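Local coordinates for sugar-binding transport ATP-binding protein (Pyrococcus horikoshii, PDB 1V43) that probably binds and hydrolyses ATP to power sugar uptake, as the nucleotide-binding subunit of an ABC transporter, at residues 117-120 and 121-125; 362-365 and 366-369; 33-36 and 37-40. One frame throughout, in Å; residues are numbered along the deposited sequence.

Interaction 1 of 3, residues 117-120 and 121-125; sequences EIDK and RVRWA
Arg123 leans back one helical turn onto Asp119. Its CB rests 3.4 Å from Asp119 O, the same carbonyl that accepts the backbone N-H of Arg123. CG, set anti to the carbonyl carbon (chi1 -76°), stays over that oxygen, and CD then moves on to Asp119 OD2. NE gives its N-H to Asp119 OD2 at 2.7 Å, a salt bridge on the syn side of the carboxylate; beyond it CZ and NH2 stay near the same oxygen, NH2 at 4.0 Å from Asp119 OD2. The acid lies close to the guanidinium plane, yet the two flat groups are turned 61° apart. Asp119 OD1 is hydrogen-bonded to Tyr101 OH on helix 100-105, which ties the acid from its other oxygen. Two residues earlier, Arg121 passes its CG 3.3 Å from Glu117 O and bends at chi3; its NH1 reaches Glu117 OE2 at a long 3.8 Å, while Glu159 supplies the stronger salt bridge. Ile118 CG2 and Val122 CG2 lie side by side at 4.1 Å. These are i to i+4 pairs along an alpha-helix, helix 115-128 of the ABC ATPase domain, with Ile118 and Val122 packed on Ala105 of helix 100-105 and the Asp119-Arg123 salt bridge on a more exposed side.

Interaction 2 of 3, residues 362-365 and 366-369; sequences VFDK and DTEK
After strand 361-364 the chain folds back, residues 366-369 heading 146° from the direction of 362-365, and Asp364 N meets Lys369 O at 2.9 Å in a hydrogen bond. A weak bond from Glu368 N to Asp364 O lies inside this closure, and Glu368 takes a left-handed backbone conformation that lets the chain come round. The Asp364 side chain does much of the work. With CG anti to the backbone N (chi1 177°), its carboxylate swings over the turn, and OD1 accepts two backbone N-H groups. Asp366 N meets Asp364 OD1 at 2.5 Å, nearly in line with its C-O bond, which makes an Asx turn. Thr367 N adds a second N-H, meeting Asp364 OD1 at 2.9 Å from above the carboxylate plane. The other oxygen, OD2, is hydrogen-bonded to Tyr279 OH. Thr367 crosses Asp364 at about a right angle, its OG1 3.5 Å from Asp364 CB. Thr367 OG1 also accepts from Lys369 N at 3.2 Å, making an ST turn. Phe363 sets CD2 3.7 Å from Glu368 O, and its ring also touches Val236 and Ala239 of helix 236-241. Lys365 extends away from the turn to a salt bridge with Glu251 on strand 248-255. The carboxylate of Asp366 has its OD2 4.1 Å from Asp364 OD1, a like-charged approach. Asp364 OD1 gathers two amides, and their N-H groups would probably offset part of that repulsion.

Interaction 3 of 3, residues 33-36 and 37-40; sequences TIKD and GEFL
A type II beta turn, Lys35 to Glu38, links strand 24-34 of the antiparallel sheet to strand 39-43 of the mixed sheet, the strand that leads into the Walker A loop of the ATPase. Glu38 N closes it on Lys35 O at 3.0 Å. Gly37 occupies the position with positive phi (79°), where a CB would clash with Asp36 O. Glu38 then turns its own side chain back across the turn. Its CG stands between the backbone N and the carbonyl carbon (chi1 76°), which brings CG to 3.3 Å from Lys35 O, and the extended chain beyond carries OE1 to Lys35 N. Lys35 N meets Glu38 OE1 at 2.9 Å from above the carboxylate plane, and Ile34 CA lies beside the same oxygen. OE1 also forms a salt bridge with Arg211 NH1, whose guanidinium additionally holds Thr33 O. With an alanine here, Lys35 N would probably lose this acceptor and Arg211 would be left without this carboxylate. Farther along, Ile34 and Leu40 cross at about a right angle, Ile34 CG1 pressed to 3.4 Å from Leu40 CD2, tighter than usual van der Waals contact. Glu38 is buried, and its charge has to be met: Arg211 and the amide probably do part of this at OE1, and OE2 is hydrogen-bonded as well. One carboxylate oxygen thereby joins the turn to strand 211-216.

Overall arrangement
All three contacts are local, between consecutive segments, but they sit in very different places. Interaction 3 is the most buried, where two sheets of the ATPase domain are joined; interaction 1 lies on a surface helix of the same domain, with centres about 26 Å apart. Interaction 2 is partly buried, at the edge of the C-terminal OB-type region, and its centre lies about 54 Å from that of interaction 1, on the opposite side of the chain's centre. An acidic side chain leads in each. On the helix it pairs with an arginine four residues on; in the turns it accepts backbone N-H, two at Asp364 and one at Glu38, where Arg211 adds a salt bridge.

Interaction 1 of 3, residues 117-120 and 121-125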
# COMPACT_ATOMS: atom_id res chain seq x y z
N GLU A 117 -11.36 -35.96 -23.31
CA GLU A 117 -10.15 -35.16 -23.32
C GLU A 117 -10.45 -33.99 -22.39
O GLU A 117 -9.60 -33.56 -21.61
CB GLU A 117 -9.87 -34.65 -24.74
CG GLU A 117 -8.56 -33.89 -24.90
CD GLU A 117 -7.35 -34.74 -24.55
OE1 GLU A 117 -7.21 -35.83 -25.15
OE2 GLU A 117 -6.54 -34.32 -23.70
N ILE A 118 -11.69 -33.51 -22.47
CA ILE A 118 -12.15 -32.41 -21.65
C ILE A 118 -12.05 -32.76 -20.18
O ILE A 118 -11.70 -31.91 -19.35
CB ILE A 118 -13.62 -32.06 -21.95
CG1 ILE A 118 -13.75 -31.56 -23.39
CG2 ILE A 118 -14.13 -31.00 -20.98
CD1 ILE A 118 -15.14 -31.11 -23.75
N ASP A 119 -12.36 -34.01 -19.84
CA ASP A 119 -12.31 -34.42 -18.45
C ASP A 119 -10.89 -34.53 -17.93
O ASP A 119 -10.63 -34.20 -16.77
CB ASP A 119 -13.02 -35.75 -18.24
CG ASP A 119 -13.27 -36.03 -16.76
OD1 ASP A 119 -14.20 -35.42 -16.19
OD2 ASP A 119 -12.54 -36.84 -16.18
N LYS A 120 -9.97 -35.00 -18.77
CA LYS A 120 -8.58 -35.13 -18.35
C LYS A 120 -7.96 -33.75 -18.05
O LYS A 120 -7.28 -33.58 -17.04
CB LYS A 120 -7.74 -35.81 -19.43
CG LYS A 120 -6.27 -35.95 -19.04
CD LYS A 120 -5.41 -36.47 -20.17
CE LYS A 120 -3.99 -36.73 -19.69
NZ LYS A 120 -3.33 -35.52 -19.11
N ARG A 121 -8.19 -32.79 -18.94
CA ARG A 121 -7.66 -31.43 -18.80
C ARG A 121 -8.25 -30.70 -17.59
O ARG A 121 -7.51 -30.06 -16.82
CB ARG A 121 -7.94 -30.62 -20.06
CG ARG A 121 -7.36 -31.22 -21.32
CD ARG A 121 -8.01 -30.61 -22.56
NE ARG A 121 -7.28 -29.45 -23.07
CZ ARG A 121 -6.08 -29.52 -23.63
NH1 ARG A 121 -5.47 -30.69 -23.76
NH2 ARG A 121 -5.49 -28.42 -24.08
N VAL A 122 -9.58 -30.77 -17.43
CA VAL A 122 -10.24 -30.13 -16.29
C VAL A 122 -9.65 -30.64 -14.98
O VAL A 122 -9.31 -29.85 -14.11
CB VAL A 122 -11.78 -30.37 -16.31
CG1 VAL A 122 -12.42 -29.86 -15.02
CG2 VAL A 122 -12.40 -29.63 -17.48
N ARG A 123 -9.48 -31.96 -14.87
CA ARG A 123 -8.89 -32.57 -13.68
C ARG A 123 -7.48 -32.04 -13.46
O ARG A 123 -7.10 -31.66 -12.35
CB ARG A 123 -8.83 -34.10 -13.83
CG ARG A 123 -10.18 -34.83 -13.65
CD ARG A 123 -10.08 -36.32 -14.04
NE ARG A 123 -11.32 -37.05 -13.77
CZ ARG A 123 -11.54 -37.80 -12.69
NH1 ARG A 123 -10.60 -37.93 -11.77
NH2 ARG A 123 -12.70 -38.42 -12.53
N TRP A 124 -6.70 -31.99 -14.54
CA TRP A 124 -5.32 -31.50 -14.49
C TRP A 124 -5.27 -30.04 -14.02
O TRP A 124 -4.54 -29.70 -13.10
CB TRP A 124 -4.69 -31.65 -15.89
CG TRP A 124 -3.40 -30.88 -16.12
CD1 TRP A 124 -2.13 -31.25 -15.72
CD2 TRP A 124 -3.25 -29.66 -16.85
NE1 TRP A 124 -1.21 -30.32 -16.17
CE2 TRP A 124 -1.87 -29.34 -16.86
CE3 TRP A 124 -4.15 -28.80 -17.49
CZ2 TRP A 124 -1.37 -28.20 -17.50
CZ3 TRP A 124 -3.65 -27.66 -18.13
CH2 TRP A 124 -2.27 -27.37 -18.13
N ALA A 125 -6.07 -29.18 -14.65
CA ALA A 125 -6.10 -27.77 -14.28
C ALA A 125 -6.61 -27.58 -12.86
O ALA A 125 -6.05 -26.79 -12.10
CB ALA A 125 -6.98 -26.98 -15.27

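Interaction 2 of 3, residues 362-365 and 366-369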
# COMPACT_ATOMS: atom_id res chain seq x y z
N VAL A 362 22.79 9.37 -9.53
CA VAL A 362 22.95 10.70 -10.10
C VAL A 362 22.38 10.64 -11.52
O VAL A 362 22.80 9.81 -12.31
CB VAL A 362 24.44 11.11 -10.21
CG1 VAL A 362 24.54 12.56 -10.69
CG2 VAL A 362 25.14 10.92 -8.87
N PHE A 363 21.43 11.51 -11.83
CA PHE A 363 20.83 11.50 -13.16
C PHE A 363 21.04 12.85 -13.87
O PHE A 363 20.96 13.92 -13.25
CB PHE A 363 19.31 11.24 -13.07
CG PHE A 363 18.94 10.04 -12.22
CD1 PHE A 363 18.91 10.14 -10.83
CD2 PHE A 363 18.60 8.83 -12.82
CE1 PHE A 363 18.54 9.04 -10.04
CE2 PHE A 363 18.23 7.72 -12.04
CZ PHE A 363 18.20 7.83 -10.65
N ASP A 364 21.33 12.79 -15.17
CA ASP A 364 21.50 14.01 -15.94
C ASP A 364 20.21 14.79 -15.78
O ASP A 364 19.13 14.22 -15.92
CB ASP A 364 21.70 13.68 -17.42
CG ASP A 364 21.81 14.91 -18.28
OD1 ASP A 364 20.79 15.61 -18.45
OD2 ASP A 364 22.92 15.18 -18.78
N LYS A 365 20.30 16.08 -15.49
CA LYS A 365 19.09 16.87 -15.27
C LYS A 365 18.22 17.08 -16.51
O LYS A 365 17.01 17.30 -16.38
CB LYS A 365 19.43 18.24 -14.67
CG LYS A 365 18.18 19.03 -14.31
CD LYS A 365 18.45 20.43 -13.80
CE LYS A 365 17.14 21.21 -13.71
NZ LYS A 365 17.32 22.66 -13.41
N ASP A 366 18.81 17.03 -17.70
CA ASP A 366 18.02 17.24 -18.90
C ASP A 366 17.38 15.98 -19.45
O ASP A 366 16.17 15.95 -19.68
CB ASP A 366 18.88 17.90 -19.99
CG ASP A 366 19.37 19.27 -19.59
OD1 ASP A 366 18.53 20.09 -19.13
OD2 ASP A 366 20.58 19.53 -19.72
N THR A 367 18.18 14.94 -19.65
CA THR A 367 17.67 13.67 -20.17
C THR A 367 17.07 12.79 -19.06
O THR A 367 16.24 11.92 -19.33
CB THR A 367 18.78 12.88 -20.90
OG1 THR A 367 19.70 12.36 -19.94
CG2 THR A 367 19.54 13.78 -21.87
N GLU A 368 17.50 13.03 -17.82
CA GLU A 368 17.06 12.27 -16.65
C GLU A 368 17.58 10.84 -16.67
O GLU A 368 17.04 9.97 -15.99
CB GLU A 368 15.52 12.28 -16.51
CG GLU A 368 14.95 13.65 -16.15
CD GLU A 368 13.49 13.63 -15.75
OE1 GLU A 368 12.73 12.77 -16.25
OE2 GLU A 368 13.08 14.48 -14.92
N LYS A 369 18.62 10.62 -17.46
CA LYS A 369 19.22 9.30 -17.57
C LYS A 369 20.31 9.16 -16.53
O LYS A 369 21.02 10.12 -16.22
CB LYS A 369 19.79 9.07 -18.97
CG LYS A 369 18.71 9.11 -20.05
CD LYS A 369 19.15 8.48 -21.35
CE LYS A 369 18.00 8.47 -22.35
NZ LYS A 369 18.32 7.68 -23.57

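Interaction 3 of 3, residues 33-36 and 37-40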
# COMPACT_ATOMS: atom_id res chain seq x y z
N THR A 33 12.14 -8.88 -26.62
CA THR A 33 12.29 -10.31 -26.80
C THR A 33 11.95 -10.97 -25.47
O THR A 33 12.73 -10.94 -24.52
CB THR A 33 13.72 -10.69 -27.22
OG1 THR A 33 14.03 -10.07 -28.47
CG2 THR A 33 13.84 -12.18 -27.39
N ILE A 34 10.74 -11.52 -25.39
CA ILE A 34 10.23 -12.19 -24.20
C ILE A 34 10.67 -13.65 -24.21
O ILE A 34 10.23 -14.43 -25.04
CB ILE A 34 8.70 -12.07 -24.17
CG1 ILE A 34 8.34 -10.58 -24.13
CG2 ILE A 34 8.13 -12.75 -22.95
CD1 ILE A 34 6.96 -10.26 -24.56
N LYS A 35 11.54 -14.02 -23.27
CA LYS A 35 12.07 -15.38 -23.23
C LYS A 35 11.06 -16.49 -23.00
O LYS A 35 10.09 -16.33 -22.26
CB LYS A 35 13.24 -15.46 -22.23
CG LYS A 35 14.35 -14.43 -22.55
CD LYS A 35 15.54 -14.49 -21.59
CE LYS A 35 16.46 -13.28 -21.78
NZ LYS A 35 17.66 -13.32 -20.89
N ASP A 36 11.29 -17.62 -23.67
CA ASP A 36 10.40 -18.76 -23.53
C ASP A 36 10.30 -19.17 -22.07
O ASP A 36 11.31 -19.38 -21.41
CB ASP A 36 10.89 -19.95 -24.37
CG ASP A 36 12.28 -20.43 -23.96
OD1 ASP A 36 13.24 -19.64 -24.10
OD2 ASP A 36 12.40 -21.58 -23.50
N GLY A 37 9.08 -19.25 -21.58
CA GLY A 37 8.86 -19.64 -20.21
C GLY A 37 9.07 -18.59 -19.14
O GLY A 37 8.97 -18.93 -17.96
N GLU A 38 9.36 -17.34 -19.49
CA GLU A 38 9.54 -16.37 -18.41
C GLU A 38 8.22 -15.67 -18.08
O GLU A 38 7.25 -15.76 -18.81
CB GLU A 38 10.60 -15.30 -18.73
CG GLU A 38 10.16 -14.20 -19.70
CD GLU A 38 11.19 -13.08 -19.85
OE1 GLU A 38 11.16 -12.39 -20.89
OE2 GLU A 38 12.01 -12.86 -18.92
N PHE A 39 8.22 -15.00 -16.93
CA PHE A 39 7.06 -14.26 -16.48
C PHE A 39 7.47 -12.81 -16.66
O PHE A 39 8.25 -12.29 -15.88
CB PHE A 39 6.80 -14.53 -14.99
CG PHE A 39 5.43 -14.15 -14.54
CD1 PHE A 39 4.57 -15.10 -14.00
CD2 PHE A 39 4.97 -12.85 -14.69
CE1 PHE A 39 3.29 -14.77 -13.62
CE2 PHE A 39 3.68 -12.51 -14.31
CZ PHE A 39 2.84 -13.47 -13.77
N LEU A 40 6.99 -12.18 -17.73
CA LEU A 40 7.35 -10.79 -17.94
C LEU A 40 6.22 -9.87 -17.54
O LEU A 40 5.09 -10.03 -17.99
CB LEU A 40 7.68 -10.53 -19.41
CG LEU A 40 7.85 -9.03 -19.72
CD1 LEU A 40 9.17 -8.51 -19.12
CD2 LEU A 40 7.83 -8.81 -21.23